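Local structure of ADP compounds hydrolase NudE (1VHZ) at residues 128-133 / 176-181; 51-56 / 169-174; 55-60 / 152-157. The protein hydrolyses ADP-ribose, NADH and the dinucleotides Ap2A and Ap3A with the help of magnesium, as a homodimeric member of the Nudix hydrolase family. All coordinates share one frame; numbering follows the deposited sequence.

The three contacts illustrate how a Nudix sheet is covered on one side and finished at its end. Interactions 1 and 2 are buried and share helix 169-184, which lies across the neighbouring parallel strands 51-58 and 125-136; the first uses a later part of the helix, the second its opening turns, and both reach the second subunit. Interaction 3 continues along strand 51-58 to the surface, where the following turn meets residues 152-157. The chemistry changes with depth: interactions 1 and 2 rest on aliphatic, aromatic and thioether packing, whereas interaction 3 is carried by a backbone hydrogen bond and a bridging water, with a leucine supplying the apolar part.

Interaction 1. Residues 128-133 / 176-181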
loop_
_atom_site.group_PDB
_atom_site.type_symbol
_atom_site.label_atom_id
_atom_site.label_comp_id
_atom_site.label_asym_id
_atom_site.label_seq_id
_atom_site.Cartn_x
_atom_site.Cartn_y
_atom_site.Cartn_z
ATOM N N ILE A 128 7.131 9.808 2.678
ATOM C CA ILE A 128 7.388 9.512 4.085
ATOM C C ILE A 128 8.382 10.481 4.685
ATOM O O ILE A 128 9.516 10.659 4.213
ATOM C CB ILE A 128 7.899 8.057 4.249
ATOM C CG1 ILE A 128 6.808 7.097 3.745
ATOM C CG2 ILE A 128 8.236 7.770 5.700
ATOM C CD1 ILE A 128 7.311 5.682 3.511
ATOM N N VAL A 129 7.972 11.196 5.729
ATOM C CA VAL A 129 8.857 12.170 6.364
ATOM C C VAL A 129 9.059 11.868 7.847
ATOM O O VAL A 129 8.074 11.554 8.522
ATOM C CB VAL A 129 8.244 13.586 6.235
ATOM C CG1 VAL A 129 9.079 14.630 6.965
ATOM C CG2 VAL A 129 8.048 14.001 4.793
ATOM N N VAL A 130 10.274 12.020 8.358
ATOM C CA VAL A 130 10.524 11.813 9.795
ATOM C C VAL A 130 10.620 13.199 10.449
ATOM O O VAL A 130 11.290 14.073 9.900
ATOM C CB VAL A 130 11.839 11.066 10.068
ATOM C CG1 VAL A 130 12.054 10.835 11.574
ATOM C CG2 VAL A 130 11.854 9.750 9.327
ATOM N N ALA A 131 9.915 13.398 11.543
ATOM C CA ALA A 131 9.876 14.640 12.279
ATOM C C ALA A 131 10.528 14.537 13.659
ATOM O O ALA A 131 10.154 13.654 14.453
ATOM C CB ALA A 131 8.414 15.015 12.551
ATOM N N GLN A 132 11.516 15.370 13.918
ATOM C CA GLN A 132 12.200 15.415 15.202
ATOM C C GLN A 132 12.326 16.878 15.651
ATOM O O GLN A 132 12.184 17.794 14.840
ATOM C CB GLN A 132 13.596 14.811 15.168
ATOM C CG GLN A 132 13.705 13.481 14.468
ATOM C CD GLN A 132 15.126 12.975 14.367
ATOM O OE1 GLN A 132 15.608 12.327 15.293
ATOM N NE2 GLN A 132 15.790 13.277 13.264
ATOM N N ASP A 133 12.725 17.053 16.900
ATOM C CA ASP A 133 12.895 18.361 17.512
ATOM C C ASP A 133 11.582 19.129 17.404
ATOM O O ASP A 133 11.452 20.153 16.734
ATOM C CB ASP A 133 14.069 19.120 16.913
ATOM C CG ASP A 133 14.325 20.414 17.696
ATOM O OD1 ASP A 133 13.897 20.483 18.871
ATOM O OD2 ASP A 133 14.906 21.348 17.128
ATOM N N PHE A 176 9.670 0.075 8.732
ATOM C CA PHE A 176 10.935 -0.518 8.322
ATOM C C PHE A 176 11.883 0.520 7.717
ATOM O O PHE A 176 13.093 0.415 7.920
ATOM C CB PHE A 176 10.681 -1.638 7.295
ATOM C CG PHE A 176 10.301 -2.980 7.859
ATOM C CD1 PHE A 176 9.027 -3.481 7.702
ATOM C CD2 PHE A 176 11.241 -3.761 8.532
ATOM C CE1 PHE A 176 8.679 -4.741 8.177
ATOM C CE2 PHE A 176 10.894 -5.009 9.028
ATOM C CZ PHE A 176 9.611 -5.507 8.851
ATOM N N LEU A 177 11.393 1.506 6.975
ATOM C CA LEU A 177 12.269 2.522 6.386
ATOM C C LEU A 177 12.875 3.421 7.458
ATOM O O LEU A 177 14.055 3.760 7.403
ATOM C CB LEU A 177 11.536 3.348 5.322
ATOM C CG LEU A 177 11.235 2.575 4.019
ATOM C CD1 LEU A 177 10.120 3.254 3.244
ATOM C CD2 LEU A 177 12.485 2.400 3.168
ATOM N N VAL A 178 12.094 3.776 8.476
ATOM C CA VAL A 178 12.595 4.613 9.567
ATOM C C VAL A 178 13.622 3.865 10.399
ATOM O O VAL A 178 14.666 4.376 10.819
ATOM C CB VAL A 178 11.410 5.098 10.419
ATOM C CG1 VAL A 178 11.922 5.761 11.698
ATOM C CG2 VAL A 178 10.558 6.079 9.605
ATOM N N ARG A 179 13.350 2.586 10.653
ATOM C CA ARG A 179 14.296 1.753 11.408
ATOM C C ARG A 179 15.623 1.659 10.656
ATOM O O ARG A 179 16.675 1.721 11.290
ATOM C CB ARG A 179 13.701 0.368 11.584
ATOM C CG ARG A 179 14.576 -0.584 12.451
ATOM C CD ARG A 179 14.250 -1.950 11.911
ATOM N NE ARG A 179 14.385 -3.119 12.721
ATOM C CZ ARG A 179 14.388 -4.325 12.108
ATOM N NH1 ARG A 179 14.506 -5.427 12.818
ATOM N NH2 ARG A 179 14.269 -4.371 10.778
ATOM N N GLU A 180 15.584 1.490 9.325
ATOM C CA GLU A 180 16.821 1.432 8.554
ATOM C C GLU A 180 17.582 2.762 8.715
ATOM O O GLU A 180 18.773 2.773 8.971
ATOM C CB GLU A 180 16.598 1.255 7.063
ATOM C CG GLU A 180 16.627 -0.067 6.425
ATOM C CD GLU A 180 17.395 -1.183 7.073
ATOM O OE1 GLU A 180 18.585 -1.365 6.763
ATOM O OE2 GLU A 180 16.794 -1.910 7.899
ATOM N N TRP A 181 16.830 3.856 8.556
ATOM C CA TRP A 181 17.429 5.184 8.694
ATOM C C TRP A 181 18.018 5.384 10.086
ATOM O O TRP A 181 19.105 5.945 10.248
ATOM C CB TRP A 181 16.369 6.224 8.373
ATOM C CG TRP A 181 16.786 7.653 8.516
ATOM C CD1 TRP A 181 17.532 8.396 7.641
ATOM C CD2 TRP A 181 16.432 8.521 9.599
ATOM N NE1 TRP A 181 17.652 9.685 8.123
ATOM C CE2 TRP A 181 16.986 9.788 9.316
ATOM C CE3 TRP A 181 15.690 8.343 10.773
ATOM C CZ2 TRP A 181 16.856 10.868 10.183
ATOM C CZ3 TRP A 181 15.552 9.427 11.632
ATOM C CH2 TRP A 181 16.134 10.671 11.333
#
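Ile128, Val130 and Gln132 of strand 125-136 face Leu177, Val178 and Trp181 of helix 169-184, a helix-on-sheet layer of the Nudix fold in which the two segment axes cross at -54°. The odd-numbered neighbours Val129 and Ala131 point to the other side of the sheet, where they meet helix 90-102, so this strand is packed between two helices. At the buried end the contact is purely aliphatic. Ile128 and Leu177 cross at about a right angle, and their CD1 atoms meet at 3.7 Å. Two residues on, Val130 divides its branches between two partners: CG2 meets Val178 CG2 at 3.9 Å, while CG1, anti to the backbone N (chi1 -179°), comes within 3.8 Å of Trp181 CZ3. Leu112 of strand 104-116 also touches both Val130 and Trp181, closing the packing from a neighbouring strand.

Toward Gln132 this buried aliphatic packing gives way to an amide at an indole edge, where both residues are partly exposed to solvent. The helix also serves the dimer: the ring of Phe176 on this helix meets that of Phe176 of the second subunit, and Arg179 forms an intersubunit salt bridge with Glu180 of the second subunit. On the solvent side the Gln132 amide comes to the edge of the indole with the two planes 75° apart, placing Gln132 NE2 3.3 Å from Trp181 CH2.

Interaction 2. Residues 51-56 / 169-174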
loop_
_atom_site.group_PDB
_atom_site.type_symbol
_atom_site.label_atom_id
_atom_site.label_comp_id
_atom_site.label_asym_id
_atom_site.label_seq_id
_atom_site.Cartn_x
_atom_site.Cartn_y
_atom_site.Cartn_z
ATOM N N ALA A 51 0.435 12.702 -1.356
ATOM C CA ALA A 51 0.217 12.560 0.055
ATOM C C ALA A 51 1.532 12.586 0.824
ATOM O O ALA A 51 2.624 12.408 0.274
ATOM C CB ALA A 51 -0.535 11.254 0.361
ATOM N N VAL A 52 1.399 12.813 2.130
ATOM C CA VAL A 52 2.531 12.853 3.034
ATOM C C VAL A 52 2.188 12.069 4.307
ATOM O O VAL A 52 1.035 12.025 4.745
ATOM C CB VAL A 52 2.955 14.286 3.397
ATOM C CG1 VAL A 52 1.895 15.005 4.215
ATOM C CG2 VAL A 52 4.277 14.299 4.172
ATOM N N MET A 53 3.146 11.318 4.803
ATOM C CA MET A 53 2.949 10.545 6.041
ATOM C C MET A 53 4.094 10.982 6.963
ATOM O O MET A 53 5.238 11.065 6.514
ATOM C CB MET A 53 2.905 9.046 5.819
ATOM C CG MET A 53 3.445 8.208 6.982
ATOM S SD MET A 53 3.299 6.411 6.719
ATOM C CE MET A 53 3.419 6.383 4.934
ATOM N N ILE A 54 3.770 11.331 8.194
ATOM C CA ILE A 54 4.781 11.815 9.122
ATOM C C ILE A 54 5.009 10.882 10.296
ATOM O O ILE A 54 4.083 10.392 10.933
ATOM C CB ILE A 54 4.401 13.198 9.707
ATOM C CG1 ILE A 54 3.950 14.138 8.603
ATOM C CG2 ILE A 54 5.576 13.798 10.470
ATOM C CD1 ILE A 54 2.473 14.062 8.296
ATOM N N VAL A 55 6.276 10.639 10.557
ATOM C CA VAL A 55 6.732 9.796 11.634
ATOM C C VAL A 55 7.511 10.648 12.645
ATOM O O VAL A 55 8.716 10.844 12.517
ATOM C CB VAL A 55 7.624 8.661 11.092
ATOM C CG1 VAL A 55 8.101 7.769 12.222
ATOM C CG2 VAL A 55 6.858 7.814 10.056
ATOM N N PRO A 56 6.816 11.123 13.665
ATOM C CA PRO A 56 7.390 11.928 14.718
ATOM C C PRO A 56 8.086 11.088 15.776
ATOM O O PRO A 56 7.596 10.040 16.205
ATOM C CB PRO A 56 6.220 12.675 15.330
ATOM C CG PRO A 56 5.004 12.246 14.591
ATOM C CD PRO A 56 5.350 10.962 13.888
ATOM N N ALA A 169 -0.042 -1.604 4.619
ATOM C CA ALA A 169 1.158 -1.503 3.804
ATOM C C ALA A 169 1.971 -0.235 3.912
ATOM O O ALA A 169 3.224 -0.338 3.852
ATOM C CB ALA A 169 0.893 -1.824 2.327
ATOM N N ARG A 170 1.366 0.927 3.982
ATOM C CA ARG A 170 2.108 2.190 4.086
ATOM C C ARG A 170 2.716 2.333 5.476
ATOM O O ARG A 170 3.872 2.765 5.571
ATOM C CB ARG A 170 1.194 3.367 3.739
ATOM C CG ARG A 170 0.781 3.325 2.255
ATOM C CD ARG A 170 -0.399 4.276 1.976
ATOM N NE ARG A 170 -1.440 4.128 2.966
ATOM C CZ ARG A 170 -2.478 4.920 3.163
ATOM N NH1 ARG A 170 -3.361 4.675 4.135
ATOM N NH2 ARG A 170 -2.641 5.985 2.400
ATOM N N ASN A 171 1.974 1.921 6.521
ATOM C CA ASN A 171 2.499 1.972 7.875
ATOM C C ASN A 171 3.705 1.040 8.011
ATOM O O ASN A 171 4.744 1.420 8.559
ATOM C CB ASN A 171 1.478 1.534 8.957
ATOM C CG ASN A 171 0.426 2.584 9.253
ATOM O OD1 ASN A 171 0.613 3.782 9.003
ATOM N ND2 ASN A 171 -0.724 2.144 9.748
ATOM N N VAL A 172 3.550 -0.187 7.516
ATOM C CA VAL A 172 4.647 -1.176 7.631
ATOM C C VAL A 172 5.870 -0.747 6.850
ATOM O O VAL A 172 6.996 -0.809 7.342
ATOM C CB VAL A 172 4.142 -2.564 7.234
ATOM C CG1 VAL A 172 5.255 -3.582 7.095
ATOM C CG2 VAL A 172 3.111 -3.070 8.271
ATOM N N SER A 173 5.678 -0.265 5.609
ATOM C CA SER A 173 6.792 0.229 4.812
ATOM C C SER A 173 7.528 1.342 5.572
ATOM O O SER A 173 8.745 1.315 5.677
ATOM C CB SER A 173 6.270 0.882 3.505
ATOM O OG SER A 173 5.787 -0.108 2.637
ATOM N N ALA A 174 6.759 2.299 6.104
ATOM C CA ALA A 174 7.325 3.408 6.842
ATOM C C ALA A 174 8.124 2.935 8.055
ATOM O O ALA A 174 9.218 3.432 8.314
ATOM C CB ALA A 174 6.236 4.384 7.305
#
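Met53, midway along the segment 51-56, sends its side chain to the first turns of helix 169-184, and the walk along this inner strand of the Nudix sheet begins there. Its thioether lies against the helix surface: Met53 SD is 3.6 Å from Ala174 CB, and a bend at the last torsion (chi3 30°) turns the methyl toward Arg170, where Met53 CE lies 3.9 Å from Arg170 CB and 3.7 Å from Arg170 O. That carbonyl already accepts the helical bond from Ala174 N. Ile54 points to the opposite side of the sheet, against helix 90-102, which bears Glu97 and Glu101, the probable metal ligands. Val55 returns to the helix more loosely, its CG2 reaching Ala174 CB at 4.4 Å. Were Met53 cut back to an alanine, a gap would probably open between strand and helix, and the Ala174 methyl and Arg170 CB would lose their main partner across this contact. The polar ends nearby are engaged by other residues, Arg170 NE by Glu168 and Asn171 OD1 by Lys81. No hydrogen bond joins the two segments; the contact is mainly van der Waals packing of a thioether on a methyl, a CB and a helix carbonyl, and the small side chain of Ala174 lets the sulfur approach the helix.

Interaction 3. Residues 55-60 / 152-157; sequences VPIVDD and WPLAHM
Asp60 and Leu154 form a surface contact at the end of the Nudix sheet, joining the turn after strand 51-58 to the place where strand 149-153 gives way to a 3-10 segment. The contact links the ends of two strands that both pair with strand 61-69. Its main bond is between backbones: Leu154 N donates to Asp60 O over 3.0 Å, almost straight at the hydrogen (176°), although the donor is tilted 32° from the carbonyl plane. A water adds a second link, donating to the same Asp60 O and accepting from Ala155 N, so that one carbonyl is tied to successive amides at the start of the 3-10 segment. Both residues of the turn, Asp59 and Asp60, have positive phi, which helps the chain reverse before strand 61-69.

Leu154 also supplies the apolar half. With CG anti to its carbonyl carbon (chi1 -74°), the side chain runs past the Asp60 carbonyl, Leu154 CG lying 3.6 Å from Asp60 O. The Leu154 side chain crosses that of Ile57 at about a right angle, and its CD1 meets Ile57 CG2 at 4.1 Å. Leu62 of strand 61-69 and Leu182 of helix 169-184 touch the same leucine, so this side chain connects the surface turn with the apolar layer under the helix.

Within the second segment, the indole spans the 3-10 turn: Trp152 NE1 donates to His156 O at 3.1 Å, with the acceptor lying nearly in the ring plane while NE1 itself approaches from above the plane of the His156 carbonyl.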
loop_
_atom_site.group_PDB
_atom_site.type_symbol
_atom_site.label_atom_id
_atom_site.label_comp_id
_atom_site.label_asym_id
_atom_site.label_seq_id
_atom_site.Cartn_x
_atom_site.Cartn_y
_atom_site.Cartn_z
ATOM N N VAL A 55 6.276 10.639 10.557
ATOM C CA VAL A 55 6.732 9.796 11.634
ATOM C C VAL A 55 7.511 10.648 12.645
ATOM O O VAL A 55 8.716 10.844 12.517
ATOM C CB VAL A 55 7.624 8.661 11.092
ATOM C CG1 VAL A 55 8.101 7.769 12.222
ATOM C CG2 VAL A 55 6.858 7.814 10.056
ATOM N N PRO A 56 6.816 11.123 13.665
ATOM C CA PRO A 56 7.390 11.928 14.718
ATOM C C PRO A 56 8.086 11.088 15.776
ATOM O O PRO A 56 7.596 10.040 16.205
ATOM C CB PRO A 56 6.220 12.675 15.330
ATOM C CG PRO A 56 5.004 12.246 14.591
ATOM C CD PRO A 56 5.350 10.962 13.888
ATOM N N ILE A 57 9.283 11.515 16.142
ATOM C CA ILE A 57 10.088 10.869 17.174
ATOM C C ILE A 57 10.391 11.906 18.261
ATOM O O ILE A 57 10.863 12.996 17.899
ATOM C CB ILE A 57 11.437 10.367 16.617
ATOM C CG1 ILE A 57 11.211 9.349 15.510
ATOM C CG2 ILE A 57 12.303 9.804 17.744
ATOM C CD1 ILE A 57 12.408 8.869 14.752
ATOM N N VAL A 58 10.032 11.641 19.500
ATOM C CA VAL A 58 10.307 12.526 20.624
ATOM C C VAL A 58 10.695 11.677 21.839
ATOM O O VAL A 58 10.113 10.623 22.069
ATOM C CB VAL A 58 9.183 13.497 20.960
ATOM C CG1 VAL A 58 7.829 12.821 20.974
ATOM C CG2 VAL A 58 9.407 14.183 22.326
ATOM N N ASP A 59 11.782 12.031 22.522
ATOM C CA ASP A 59 12.241 11.295 23.696
ATOM C C ASP A 59 12.236 9.787 23.482
ATOM O O ASP A 59 11.612 9.008 24.220
ATOM C CB ASP A 59 11.373 11.640 24.918
ATOM C CG ASP A 59 11.422 13.108 25.291
ATOM O OD1 ASP A 59 12.505 13.727 25.193
ATOM O OD2 ASP A 59 10.368 13.658 25.697
ATOM N N ASP A 60 12.904 9.327 22.439
ATOM C CA ASP A 60 13.013 7.931 22.097
ATOM C C ASP A 60 11.718 7.174 21.900
ATOM O O ASP A 60 11.657 5.950 22.067
ATOM C CB ASP A 60 13.908 7.223 23.145
ATOM C CG ASP A 60 15.362 7.499 22.746
ATOM O OD1 ASP A 60 15.884 8.531 23.211
ATOM O OD2 ASP A 60 15.907 6.708 21.950
ATOM N N TRP A 152 5.149 5.213 21.467
ATOM C CA TRP A 152 5.683 3.872 21.276
ATOM C C TRP A 152 7.204 3.906 21.238
ATOM O O TRP A 152 7.783 4.581 20.388
ATOM C CB TRP A 152 5.140 3.311 19.949
ATOM C CG TRP A 152 5.206 1.815 19.895
ATOM C CD1 TRP A 152 6.311 1.033 19.676
ATOM C CD2 TRP A 152 4.092 0.926 20.043
ATOM N NE1 TRP A 152 5.956 -0.296 19.688
ATOM C CE2 TRP A 152 4.592 -0.383 19.905
ATOM C CE3 TRP A 152 2.725 1.118 20.272
ATOM C CZ2 TRP A 152 3.762 -1.503 20.008
ATOM C CZ3 TRP A 152 1.888 0.009 20.375
ATOM C CH2 TRP A 152 2.435 -1.291 20.246
ATOM N N PRO A 153 7.833 3.184 22.155
ATOM C CA PRO A 153 9.270 3.186 22.266
ATOM C C PRO A 153 9.965 2.659 21.027
ATOM O O PRO A 153 9.623 1.592 20.524
ATOM C CB PRO A 153 9.579 2.343 23.485
ATOM C CG PRO A 153 8.306 1.847 24.033
ATOM C CD PRO A 153 7.175 2.367 23.195
ATOM N N LEU A 154 11.012 3.369 20.604
ATOM C CA LEU A 154 11.798 2.976 19.444
ATOM C C LEU A 154 12.408 1.596 19.638
ATOM O O LEU A 154 12.466 0.782 18.713
ATOM C CB LEU A 154 12.977 3.957 19.237
ATOM C CG LEU A 154 12.634 5.340 18.689
ATOM C CD1 LEU A 154 13.915 6.138 18.432
ATOM C CD2 LEU A 154 11.814 5.232 17.418
ATOM N N ALA A 155 12.874 1.347 20.859
ATOM C CA ALA A 155 13.493 0.093 21.240
ATOM C C ALA A 155 12.571 -1.096 21.025
ATOM O O ALA A 155 13.063 -2.218 20.868
ATOM C CB ALA A 155 13.986 0.156 22.698
ATOM N N HIS A 156 11.262 -0.902 20.962
ATOM C CA HIS A 156 10.304 -1.970 20.717
ATOM C C HIS A 156 9.416 -1.655 19.520
ATOM O O HIS A 156 8.318 -2.206 19.363
ATOM C CB HIS A 156 9.420 -2.197 21.972
ATOM C CG HIS A 156 10.291 -2.657 23.116
ATOM N ND1 HIS A 156 10.827 -3.929 23.139
ATOM C CD2 HIS A 156 10.780 -2.000 24.194
ATOM C CE1 HIS A 156 11.585 -4.047 24.214
ATOM N NE2 HIS A 156 11.570 -2.899 24.875
ATOM N N MET A 157 9.910 -0.833 18.609
ATOM C CA MET A 157 9.222 -0.412 17.406
ATOM C C MET A 157 8.589 -1.585 16.625
ATOM O O MET A 157 7.523 -1.429 16.060
ATOM C CB MET A 157 10.191 0.138 16.368
ATOM C CG MET A 157 10.788 1.472 16.345
ATOM S SD MET A 157 12.154 1.476 15.134
ATOM C CE MET A 157 11.254 2.173 13.736
HETATM O O HOH W 1 13.092 3.434 22.963
#